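Local coordinates for Pdx2 protein (PDB 2ABW) that hydrolyses glutamine to glutamate and ammonia, which is channelled to the Pdx1 active site for the biosynthesis of pyridoxal 5'-phosphate (vitamin B6), at residues L72-F75 and I76-K80. Residues are numbered along the deposited sequence; the frame is centred on the assembly and turned at random.
Sequences LVHF and IHVLK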
loop_
_atom_site.group_PDB
_atom_site.type_symbol
_atom_site.label_atom_id
_atom_site.label_comp_id
_atom_site.label_asym_id
_atom_site.label_seq_id
_atom_site.Cartn_x
_atom_site.Cartn_y
_atom_site.Cartn_z
ATOM N N LEU A 72 1.533 14.013 -3.560
ATOM C CA LEU A 72 1.803 12.622 -3.081
ATOM C C LEU A 72 3.309 12.330 -3.061
ATOM O O LEU A 72 3.812 11.798 -2.122
ATOM C CB LEU A 72 0.980 11.613 -3.884
ATOM C CG LEU A 72 -0.510 11.696 -3.651
ATOM C CD1 LEU A 72 -1.285 10.869 -4.681
ATOM C CD2 LEU A 72 -0.828 11.147 -2.268
ATOM N N VAL A 73 4.007 12.750 -4.103
ATOM C CA VAL A 73 5.438 12.543 -4.172
ATOM C C VAL A 73 6.059 13.252 -3.023
ATOM O O VAL A 73 6.986 12.743 -2.376
ATOM C CB VAL A 73 5.987 12.940 -5.572
ATOM C CG1 VAL A 73 7.551 12.957 -5.536
ATOM C CG2 VAL A 73 5.488 11.975 -6.628
ATOM N N HIS A 74 5.676 14.508 -2.805
ATOM C CA HIS A 74 6.228 15.270 -1.703
ATOM C C HIS A 74 5.921 14.603 -0.338
ATOM O O HIS A 74 6.762 14.546 0.578
ATOM C CB HIS A 74 5.754 16.712 -1.789
ATOM C CG HIS A 74 6.096 17.555 -0.602
ATOM N ND1 HIS A 74 5.171 17.781 0.394
ATOM C CD2 HIS A 74 7.172 18.303 -0.304
ATOM C CE1 HIS A 74 5.684 18.620 1.266
ATOM N NE2 HIS A 74 6.944 18.843 0.928
ATOM N N PHE A 75 4.694 14.148 -0.172
ATOM C CA PHE A 75 4.226 13.501 1.071
ATOM C C PHE A 75 5.097 12.282 1.355
ATOM O O PHE A 75 5.550 12.084 2.490
ATOM C CB PHE A 75 2.801 13.073 0.874
ATOM C CG PHE A 75 2.125 12.311 2.006
ATOM C CD1 PHE A 75 2.286 10.938 2.133
ATOM C CD2 PHE A 75 1.250 13.000 2.835
ATOM C CE1 PHE A 75 1.655 10.230 3.124
ATOM C CE2 PHE A 75 0.556 12.274 3.827
ATOM C CZ PHE A 75 0.775 10.915 3.905
ATOM N N ILE A 76 5.372 11.489 0.340
ATOM C CA ILE A 76 6.140 10.287 0.483
ATOM C C ILE A 76 7.589 10.529 0.751
ATOM O O ILE A 76 8.224 9.861 1.568
ATOM C CB ILE A 76 5.966 9.397 -0.784
ATOM C CG1 ILE A 76 4.540 8.926 -0.962
ATOM C CG2 ILE A 76 6.870 8.128 -0.760
ATOM C CD1 ILE A 76 4.216 8.505 -2.364
ATOM N N HIS A 77 8.219 11.409 -0.021
ATOM C CA HIS A 77 9.646 11.500 -0.141
ATOM C C HIS A 77 10.308 12.682 0.530
ATOM O O HIS A 77 11.456 12.591 0.886
ATOM C CB HIS A 77 10.019 11.605 -1.617
ATOM C CG HIS A 77 9.665 10.379 -2.391
ATOM N ND1 HIS A 77 10.314 9.163 -2.209
ATOM C CD2 HIS A 77 8.671 10.168 -3.273
ATOM C CE1 HIS A 77 9.769 8.282 -3.047
ATOM N NE2 HIS A 77 8.748 8.835 -3.668
ATOM N N VAL A 78 9.551 13.706 0.821
ATOM C CA VAL A 78 10.057 14.885 1.565
ATOM C C VAL A 78 9.548 14.874 3.000
ATOM O O VAL A 78 10.335 14.962 3.951
ATOM C CB VAL A 78 9.736 16.211 0.852
ATOM C CG1 VAL A 78 10.299 17.414 1.702
ATOM C CG2 VAL A 78 10.385 16.202 -0.602
ATOM N N LEU A 79 8.235 14.790 3.166
ATOM C CA LEU A 79 7.641 14.701 4.517
ATOM C C LEU A 79 7.928 13.344 5.112
ATOM O O LEU A 79 7.895 13.245 6.364
ATOM C CB LEU A 79 6.146 14.934 4.480
ATOM C CG LEU A 79 5.783 16.294 3.962
ATOM C CD1 LEU A 79 4.289 16.477 4.091
ATOM C CD2 LEU A 79 6.633 17.482 4.506
ATOM N N LYS A 80 8.109 12.305 4.276
ATOM C CA LYS A 80 8.334 10.941 4.756
ATOM C C LYS A 80 7.174 10.415 5.636
ATOM O O LYS A 80 7.388 9.675 6.650
ATOM C CB LYS A 80 9.626 10.861 5.506
ATOM C CG LYS A 80 10.832 11.414 4.858
ATOM C CD LYS A 80 11.262 10.609 3.747
ATOM C CE LYS A 80 12.656 11.050 3.330
ATOM N NZ LYS A 80 13.053 10.637 1.967
#
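The H77 ring turns its edge to the carbonyl O of V73, with CD2 3.8 Å from V73 CG1, while I76 CG2 sits 3.5 Å above one face, over its centre. This is the C-terminal end of helix 63-77, on the flank of the class I glutamine amidotransferase fold and away from its catalytic residues. Histidine suits the place because it packs on aliphatic neighbours while its NE2 is hydrogen-bonded to the carbonyl of F112. The H74 ring meets V78 and L79 at a slant, CD2 lying 3.5 Å from V78 CB and CE1 3.6 Å from L79 CG. H74 CG lies anti to the backbone N (chi1 172°), which carries the imidazole forward to these branched aliphatic side chains on the outer surface. F75, by contrast, has I76 N at its ring edge and is buried against L41 and L47, where a large apolar ring fits. H74 O takes both V78 N (i+4, 2.9 Å) and the straighter L79 N (i+5, 3.0 Å), a widened last turn. Beyond them K80 turns to positive phi (59°), and its long side chain reaches back along the chain, the terminal ammonium donating to the H77 carbonyl, NZ to O 2.7 Å.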